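Local structure of carbohydrate deacetylase Agd3 (Neosartorya fumigata, 6NWZ) at residues A40-N45 with F218-S223; Q445-N450 with A484-N489; T655-L658 with P662-V665. The protein probably removes N-acetyl groups from the exopolysaccharide galactosaminogalactan as a metal-binding carbohydrate deacetylase that the fungus requires for biofilm formation. All blocks are in the same frame, centred on the assembly; numbering follows the deposited sequence.

Contact 1: A40-N45 with F218-S223; sequences ATSGLN and FATDWS
S42, on helix 34-47, meets T220 of the loop that leads into helix 224-237, both in the CBM87 carbohydrate-binding module. The contact consists of one pair of hydroxyls: T220 OG1 donates to S42 OG at 2.8 Å. Measured at S42 OG, the bond makes an angle of about 119° with CB, close to the bend expected at a hydroxyl acceptor. Behind the bond, T220 CB comes to 3.3 Å of S42 OG and T220 CG2 to 3.6 Å. In both residues the hydroxyl sits between the backbone N and the carbonyl carbon (chi1 63°), which turns each oxygen into the gap separating helix from loop. The backbones themselves stay apart: the closest pair of CA atoms, those of S42 and T220, is 7.2 Å apart.

S42 OG has a second partner, S38 O one turn earlier in its own helix, and so works as a relay between a helix carbonyl and the threonine. On the other side the backbone bond from S223 N to A219 O, 2.9 Å long, closes a turn around T220. S223 OG then caps S226 N at the start of helix 224-237, and N227 ND2 reaches both T220 O and S223 O. Q230 of that helix touches the side chains of S42 and T220 alike. Elsewhere on the two segments, A40 and L44 pack on strand 22-31 and F218 meets F119 and F214; the hydroxyl link itself lies at the surface where helix 34-47 approaches the entry to helix 224-237.

Contact 2: Q445-N450 with A484-N489; sequences QAWWDN and AGMQVN
Apolar contact is concentrated on the M486 methyl, which enters between the side chains of W447 and W448 on helix 441-449. M486 CE lies 4.0 Å from W447 CB and equally 4.0 Å from W448 CE3. It reaches the second indole at the edge, near the ring plane, and the first obliquely. M486 has CG anti to its N (chi1 -161°), then bends twice, folding the thioether back to the helix. Its chain crosses W447 at about a right angle but runs past W448 in the opposite direction.

The polar neighbour of the W448 ring across the contact is the G485 carbonyl, whose O is 3.9 Å from W448 CZ3, again at the edge; this is van der Waals contact. Positive phi (120°) here calls for glycine, since a CB would jam against the preceding carbonyl O and point at W448.

Hydrogen bonds do not join the two segments; within 445-450, Q445 NE2 gives a 2.7 Å bond to D449 OD1 on its syn side, 29° out of the carboxylate plane, while N450 ND2 donates to A446 O. Outside, W447 NE1 binds Q395 OE1 and R453 makes a cation-pi contact with W448.

Helix 441-449 thus packs its tryptophans against the loop leading into strand 487-492, which pairs in parallel with 454-456 and 542-546. Such alternation of helices and parallel strands is consistent with the barrel-like alpha/beta fold of polysaccharide deacetylases.

Contact 3: T655-L658 with P662-V665; sequences TEQL and PLTV
Chi1 near 180° in both Q657 and L663 sets CG anti to the backbone N, and the two side chains then cross at about a right angle over the hairpin. The glutamine chain is extended beyond CG; its OE1 lies 3.8 Å from L663 CB, and its CG passes 3.8 Å from P662 O. L663 reaches on along the strands, bringing CD1 within 3.9 Å of T655 CB.

The backbone evidence for pairing centres on E656 and T664, an antiparallel hydrogen-bonded pair. T664 N donates to E656 O at 2.8 Å with an N-H...O angle of 170°, nearly straight. The return bond from E656 N to T664 O is equally long but bent to 121°, and is weak. T664 O also receives a CA-H...O contact from T655 CA at 3.2 Å. One residue further, T655 and V665 form a non-hydrogen-bonded pair, with their CG2 atoms 4.2 Å apart.

The side chains of E656 and T664 emerge on the same face, CB to CB 4.1 Å, where T664 also packs on P640 and T642. The extended side chain of E656 gives its carboxylate two outside partners: OE2 forms a salt bridge with R247, and OE1 accepts from W666 NE1. These two links would hold the carboxylate in place and offset its charge.

Strand 663-667 also pairs with strand 639-643, through L663 with F643 and V665 with V641. The contact is therefore a beta hairpin with a several-residue loop, supplying an edge strand and the central strand of a three-stranded antiparallel sheet, strand 639-643 being on the other edge.

In the fold
The three contacts lie in three parts of the protein, the CBM87 module, the deacetylase domain and the C-terminal domain, and follow one another along the chain without sharing elements. Centres are 24 to 33 Å apart, and the nearest atoms of contacts 1 and 3 are still about 13 Å apart. Contact 1 is a surface meeting of distant sequence, with 81 Å² buried and one hydroxyl bond. Contact 2 is partly buried, apolar and without a crossing hydrogen bond, at 206 Å². Contact 3 buries most, 302 Å², between neighbouring strands joined by backbone bonds. Contacts 1 and 2 each bring a helix to a loop, before helix 224-237 and before strand 487-492; contact 3 is strand to strand.

Contact 1: A40-N45 with F218-S223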
loop_
_atom_site.group_PDB
_atom_site.type_symbol
_atom_site.label_atom_id
_atom_site.label_comp_id
_atom_site.label_asym_id
_atom_site.label_seq_id
_atom_site.Cartn_x
_atom_site.Cartn_y
_atom_site.Cartn_z
ATOM N N ALA A 40 -6.845 -8.355 13.096
ATOM C CA ALA A 40 -7.795 -7.274 13.321
ATOM C C ALA A 40 -7.144 -5.907 13.446
ATOM O O ALA A 40 -7.737 -4.912 13.022
ATOM C CB ALA A 40 -8.620 -7.540 14.584
ATOM N N THR A 41 -5.937 -5.832 14.013
ATOM C CA THR A 41 -5.296 -4.540 14.233
ATOM C C THR A 41 -4.625 -4.006 12.973
ATOM O O THR A 41 -4.485 -2.786 12.825
ATOM C CB THR A 41 -4.271 -4.649 15.364
ATOM O OG1 THR A 41 -3.303 -5.652 15.035
ATOM C CG2 THR A 41 -4.955 -5.029 16.667
ATOM N N SER A 42 -4.207 -4.891 12.064
ATOM C CA SER A 42 -3.560 -4.440 10.836
ATOM C C SER A 42 -4.498 -3.572 10.005
ATOM O O SER A 42 -4.078 -2.556 9.436
ATOM C CB SER A 42 -3.073 -5.640 10.023
ATOM O OG SER A 42 -4.151 -6.459 9.598
ATOM N N GLY A 43 -5.773 -3.953 9.923
ATOM C CA GLY A 43 -6.725 -3.149 9.175
ATOM C C GLY A 43 -7.019 -1.822 9.845
ATOM O O GLY A 43 -7.077 -0.782 9.183
ATOM N N LEU A 44 -7.209 -1.838 11.166
ATOM C CA LEU A 44 -7.410 -0.590 11.891
ATOM C C LEU A 44 -6.183 0.307 11.785
ATOM O O LEU A 44 -6.309 1.525 11.619
ATOM C CB LEU A 44 -7.746 -0.884 13.353
ATOM C CG LEU A 44 -8.995 -1.734 13.599
ATOM C CD1 LEU A 44 -9.060 -2.139 15.056
ATOM C CD2 LEU A 44 -10.253 -0.981 13.205
ATOM N N ASN A 45 -4.985 -0.285 11.863
ATOM C CA ASN A 45 -3.756 0.494 11.731
ATOM C C ASN A 45 -3.643 1.110 10.344
ATOM O O ASN A 45 -3.178 2.247 10.197
ATOM C CB ASN A 45 -2.541 -0.391 12.022
ATOM C CG ASN A 45 -1.227 0.382 12.001
ATOM O OD1 ASN A 45 -1.165 1.541 12.406
ATOM N ND2 ASN A 45 -0.167 -0.267 11.529
ATOM N N PHE A 218 -9.261 -15.415 9.417
ATOM C CA PHE A 218 -8.592 -14.248 8.863
ATOM C C PHE A 218 -7.078 -14.394 8.979
ATOM O O PHE A 218 -6.568 -14.973 9.943
ATOM C CB PHE A 218 -9.051 -12.970 9.569
ATOM C CG PHE A 218 -10.293 -12.372 8.982
ATOM C CD1 PHE A 218 -11.511 -13.015 9.096
ATOM C CD2 PHE A 218 -10.241 -11.158 8.321
ATOM C CE1 PHE A 218 -12.657 -12.456 8.555
ATOM C CE2 PHE A 218 -11.380 -10.595 7.781
ATOM C CZ PHE A 218 -12.589 -11.244 7.897
ATOM N N ALA A 219 -6.358 -13.867 7.983
ATOM C CA ALA A 219 -4.900 -13.934 7.954
ATOM C C ALA A 219 -4.417 -12.801 7.052
ATOM O O ALA A 219 -4.044 -12.999 5.894
ATOM C CB ALA A 219 -4.404 -15.294 7.464
ATOM N N THR A 220 -4.451 -11.582 7.594
ATOM C CA THR A 220 -4.046 -10.406 6.833
ATOM C C THR A 220 -2.565 -10.418 6.474
ATOM O O THR A 220 -2.147 -9.609 5.639
ATOM C CB THR A 220 -4.380 -9.136 7.617
ATOM O OG1 THR A 220 -3.625 -9.112 8.838
ATOM C CG2 THR A 220 -5.871 -9.089 7.943
ATOM N N ASP A 221 -1.768 -11.308 7.070
ATOM C CA ASP A 221 -0.339 -11.336 6.774
ATOM C C ASP A 221 -0.059 -11.889 5.379
ATOM O O ASP A 221 0.854 -11.416 4.695
ATOM C CB ASP A 221 0.410 -12.152 7.833
ATOM C CG ASP A 221 -0.354 -13.392 8.272
ATOM O OD1 ASP A 221 -1.587 -13.305 8.463
ATOM O OD2 ASP A 221 0.277 -14.457 8.434
ATOM N N TRP A 222 -0.826 -12.888 4.938
ATOM C CA TRP A 222 -0.588 -13.498 3.634
ATOM C C TRP A 222 -1.792 -13.500 2.705
ATOM O O TRP A 222 -1.596 -13.617 1.490
ATOM C CB TRP A 222 -0.093 -14.948 3.790
ATOM C CG TRP A 222 -1.079 -15.881 4.438
ATOM C CD1 TRP A 222 -1.130 -16.234 5.756
ATOM C CD2 TRP A 222 -2.155 -16.583 3.795
ATOM N NE1 TRP A 222 -2.169 -17.108 5.974
ATOM C CE2 TRP A 222 -2.815 -17.336 4.787
ATOM C CE3 TRP A 222 -2.624 -16.646 2.477
ATOM C CZ2 TRP A 222 -3.920 -18.139 4.505
ATOM C CZ3 TRP A 222 -3.724 -17.442 2.200
ATOM C CH2 TRP A 222 -4.357 -18.179 3.208
ATOM N N SER A 223 -3.015 -13.372 3.211
ATOM C CA SER A 223 -4.208 -13.569 2.396
ATOM C C SER A 223 -4.716 -12.232 1.872
ATOM O O SER A 223 -5.045 -11.334 2.655
ATOM C CB SER A 223 -5.301 -14.276 3.199
ATOM O OG SER A 223 -6.528 -14.275 2.494
#

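Contact 2: Q445-N450 with A484-N489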
loop_
_atom_site.group_PDB
_atom_site.type_symbol
_atom_site.label_atom_id
_atom_site.label_comp_id
_atom_site.label_asym_id
_atom_site.label_seq_id
_atom_site.Cartn_x
_atom_site.Cartn_y
_atom_site.Cartn_z
ATOM N N GLN A 445 25.562 11.402 3.225
ATOM C CA GLN A 445 25.921 12.801 3.426
ATOM C C GLN A 445 26.050 13.530 2.093
ATOM O O GLN A 445 25.668 14.702 1.981
ATOM C CB GLN A 445 27.222 12.900 4.223
ATOM C CG GLN A 445 27.612 14.318 4.620
ATOM C CD GLN A 445 26.726 14.888 5.713
ATOM O OE1 GLN A 445 26.628 14.328 6.805
ATOM N NE2 GLN A 445 26.074 16.006 5.421
ATOM N N ALA A 446 26.585 12.855 1.072
ATOM C CA ALA A 446 26.651 13.458 -0.255
ATOM C C ALA A 446 25.257 13.756 -0.790
ATOM O O ALA A 446 25.036 14.801 -1.414
ATOM C CB ALA A 446 27.415 12.545 -1.212
ATOM N N TRP A 447 24.302 12.849 -0.558
ATOM C CA TRP A 447 22.910 13.148 -0.882
ATOM C C TRP A 447 22.438 14.379 -0.124
ATOM O O TRP A 447 21.868 15.305 -0.709
ATOM C CB TRP A 447 21.995 11.967 -0.539
ATOM C CG TRP A 447 22.330 10.643 -1.151
ATOM C CD1 TRP A 447 23.390 10.345 -1.956
ATOM C CD2 TRP A 447 21.588 9.424 -0.997
ATOM N NE1 TRP A 447 23.357 9.018 -2.309
ATOM C CE2 TRP A 447 22.259 8.431 -1.734
ATOM C CE3 TRP A 447 20.421 9.080 -0.306
ATOM C CZ2 TRP A 447 21.804 7.117 -1.801
ATOM C CZ3 TRP A 447 19.971 7.777 -0.373
ATOM C CH2 TRP A 447 20.660 6.811 -1.114
ATOM N N TRP A 448 22.671 14.400 1.190
ATOM C CA TRP A 448 22.142 15.470 2.024
ATOM C C TRP A 448 22.789 16.809 1.704
ATOM O O TRP A 448 22.142 17.853 1.835
ATOM C CB TRP A 448 22.341 15.125 3.500
ATOM C CG TRP A 448 21.648 16.070 4.433
ATOM C CD1 TRP A 448 22.060 17.321 4.794
ATOM C CD2 TRP A 448 20.421 15.837 5.128
ATOM N NE1 TRP A 448 21.162 17.882 5.666
ATOM C CE2 TRP A 448 20.146 16.990 5.889
ATOM C CE3 TRP A 448 19.525 14.764 5.180
ATOM C CZ2 TRP A 448 19.014 17.101 6.694
ATOM C CZ3 TRP A 448 18.403 14.874 5.978
ATOM C CH2 TRP A 448 18.158 16.035 6.726
ATOM N N ASP A 449 24.062 16.805 1.304
ATOM C CA ASP A 449 24.720 18.061 0.967
ATOM C C ASP A 449 24.141 18.679 -0.298
ATOM O O ASP A 449 24.265 19.891 -0.499
ATOM C CB ASP A 449 26.227 17.839 0.845
ATOM C CG ASP A 449 26.877 17.518 2.185
ATOM O OD1 ASP A 449 26.176 17.573 3.219
ATOM O OD2 ASP A 449 28.089 17.215 2.205
ATOM N N ASN A 450 23.508 17.877 -1.148
ATOM C CA ASN A 450 22.606 18.390 -2.163
ATOM C C ASN A 450 21.181 18.335 -1.607
ATOM O O ASN A 450 20.952 17.927 -0.468
ATOM C CB ASN A 450 22.769 17.606 -3.463
ATOM C CG ASN A 450 24.197 17.651 -3.991
ATOM O OD1 ASN A 450 24.568 18.556 -4.741
ATOM N ND2 ASN A 450 25.007 16.675 -3.594
ATOM N N ALA A 484 22.444 9.675 9.912
ATOM C CA ALA A 484 21.141 9.736 10.555
ATOM C C ALA A 484 20.300 10.839 9.935
ATOM O O ALA A 484 20.786 11.953 9.717
ATOM C CB ALA A 484 21.279 9.979 12.060
ATOM N N GLY A 485 19.036 10.526 9.657
ATOM C CA GLY A 485 18.058 11.507 9.225
ATOM C C GLY A 485 17.456 11.252 7.861
ATOM O O GLY A 485 16.416 11.841 7.538
ATOM N N MET A 486 18.069 10.405 7.040
ATOM C CA MET A 486 17.535 10.150 5.709
ATOM C C MET A 486 16.298 9.265 5.803
ATOM O O MET A 486 16.301 8.249 6.504
ATOM C CB MET A 486 18.591 9.494 4.822
ATOM C CG MET A 486 18.297 9.597 3.330
ATOM S SD MET A 486 18.550 11.257 2.665
ATOM C CE MET A 486 20.292 11.495 3.002
ATOM N N GLN A 487 15.240 9.653 5.093
ATOM C CA GLN A 487 13.970 8.936 5.133
ATOM C C GLN A 487 13.925 7.920 3.996
ATOM O O GLN A 487 13.991 8.291 2.819
ATOM C CB GLN A 487 12.796 9.911 5.038
ATOM C CG GLN A 487 11.428 9.254 5.171
ATOM C CD GLN A 487 10.281 10.232 4.989
ATOM O OE1 GLN A 487 10.418 11.427 5.250
ATOM N NE2 GLN A 487 9.140 9.726 4.531
ATOM N N VAL A 488 13.808 6.644 4.350
ATOM C CA VAL A 488 13.740 5.555 3.384
ATOM C C VAL A 488 12.287 5.108 3.287
ATOM O O VAL A 488 11.754 4.484 4.211
ATOM C CB VAL A 488 14.658 4.390 3.776
ATOM C CG1 VAL A 488 14.540 3.261 2.759
ATOM C CG2 VAL A 488 16.095 4.866 3.883
ATOM N N ASN A 489 11.644 5.427 2.166
ATOM C CA ASN A 489 10.264 5.009 1.963
ATOM C C ASN A 489 10.224 3.619 1.334
ATOM O O ASN A 489 11.047 3.304 0.469
ATOM C CB ASN A 489 9.524 5.997 1.066
ATOM C CG ASN A 489 9.610 7.424 1.571
ATOM O OD1 ASN A 489 8.919 7.805 2.515
ATOM N ND2 ASN A 489 10.463 8.223 0.939
#

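Contact 3: T655-L658 with P662-V665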
loop_
_atom_site.group_PDB
_atom_site.type_symbol
_atom_site.label_atom_id
_atom_site.label_comp_id
_atom_site.label_asym_id
_atom_site.label_seq_id
_atom_site.Cartn_x
_atom_site.Cartn_y
_atom_site.Cartn_z
ATOM N N THR A 655 -10.251 19.402 2.959
ATOM C CA THR A 655 -11.148 18.271 2.780
ATOM C C THR A 655 -10.716 17.443 1.578
ATOM O O THR A 655 -9.882 17.855 0.769
ATOM C CB THR A 655 -12.602 18.726 2.599
ATOM O OG1 THR A 655 -12.729 19.439 1.363
ATOM C CG2 THR A 655 -13.029 19.621 3.755
ATOM N N GLU A 656 -11.317 16.264 1.463
ATOM C CA GLU A 656 -10.924 15.304 0.437
ATOM C C GLU A 656 -12.090 14.353 0.229
ATOM O O GLU A 656 -12.563 13.741 1.193
ATOM C CB GLU A 656 -9.664 14.553 0.870
ATOM C CG GLU A 656 -8.908 13.845 -0.239
ATOM C CD GLU A 656 -7.566 13.303 0.234
ATOM O OE1 GLU A 656 -7.209 13.527 1.412
ATOM O OE2 GLU A 656 -6.865 12.655 -0.570
ATOM N N GLN A 657 -12.569 14.248 -1.012
ATOM C CA GLN A 657 -13.685 13.365 -1.330
ATOM C C GLN A 657 -13.692 13.001 -2.809
ATOM O O GLN A 657 -14.559 13.458 -3.562
ATOM C CB GLN A 657 -15.013 14.016 -0.937
ATOM C CG GLN A 657 -16.186 13.042 -0.884
ATOM C CD GLN A 657 -17.459 13.688 -0.374
ATOM O OE1 GLN A 657 -17.474 14.866 -0.013
ATOM N NE2 GLN A 657 -18.538 12.917 -0.342
ATOM N N LEU A 658 -12.738 12.176 -3.231
ATOM C CA LEU A 658 -12.627 11.784 -4.630
ATOM C C LEU A 658 -13.585 10.648 -4.949
ATOM O O LEU A 658 -13.779 9.735 -4.140
ATOM C CB LEU A 658 -11.199 11.345 -4.954
ATOM C CG LEU A 658 -10.074 12.326 -4.648
ATOM C CD1 LEU A 658 -8.744 11.600 -4.673
ATOM C CD2 LEU A 658 -10.084 13.466 -5.650
ATOM N N PRO A 662 -15.936 8.458 1.030
ATOM C CA PRO A 662 -16.496 9.322 2.071
ATOM C C PRO A 662 -15.690 10.608 2.187
ATOM O O PRO A 662 -14.588 10.743 1.649
ATOM C CB PRO A 662 -16.391 8.473 3.340
ATOM C CG PRO A 662 -15.338 7.457 3.034
ATOM C CD PRO A 662 -15.457 7.176 1.571
ATOM N N LEU A 663 -16.270 11.569 2.900
ATOM C CA LEU A 663 -15.622 12.855 3.122
ATOM C C LEU A 663 -14.531 12.712 4.175
ATOM O O LEU A 663 -14.802 12.285 5.303
ATOM C CB LEU A 663 -16.647 13.900 3.555
ATOM C CG LEU A 663 -16.084 15.252 3.989
ATOM C CD1 LEU A 663 -15.218 15.862 2.893
ATOM C CD2 LEU A 663 -17.220 16.183 4.352
ATOM N N THR A 664 -13.303 13.073 3.812
ATOM C CA THR A 664 -12.178 13.108 4.740
ATOM C C THR A 664 -11.862 14.564 5.058
ATOM O O THR A 664 -11.633 15.365 4.146
ATOM C CB THR A 664 -10.950 12.406 4.154
ATOM O OG1 THR A 664 -11.294 11.071 3.760
ATOM C CG2 THR A 664 -9.822 12.354 5.177
ATOM N N VAL A 665 -11.853 14.904 6.344
ATOM C CA VAL A 665 -11.563 16.257 6.807
ATOM C C VAL A 665 -10.259 16.211 7.593
ATOM O O VAL A 665 -10.142 15.465 8.575
ATOM C CB VAL A 665 -12.710 16.824 7.661
ATOM C CG1 VAL A 665 -12.353 18.202 8.195
ATOM C CG2 VAL A 665 -13.993 16.886 6.850
#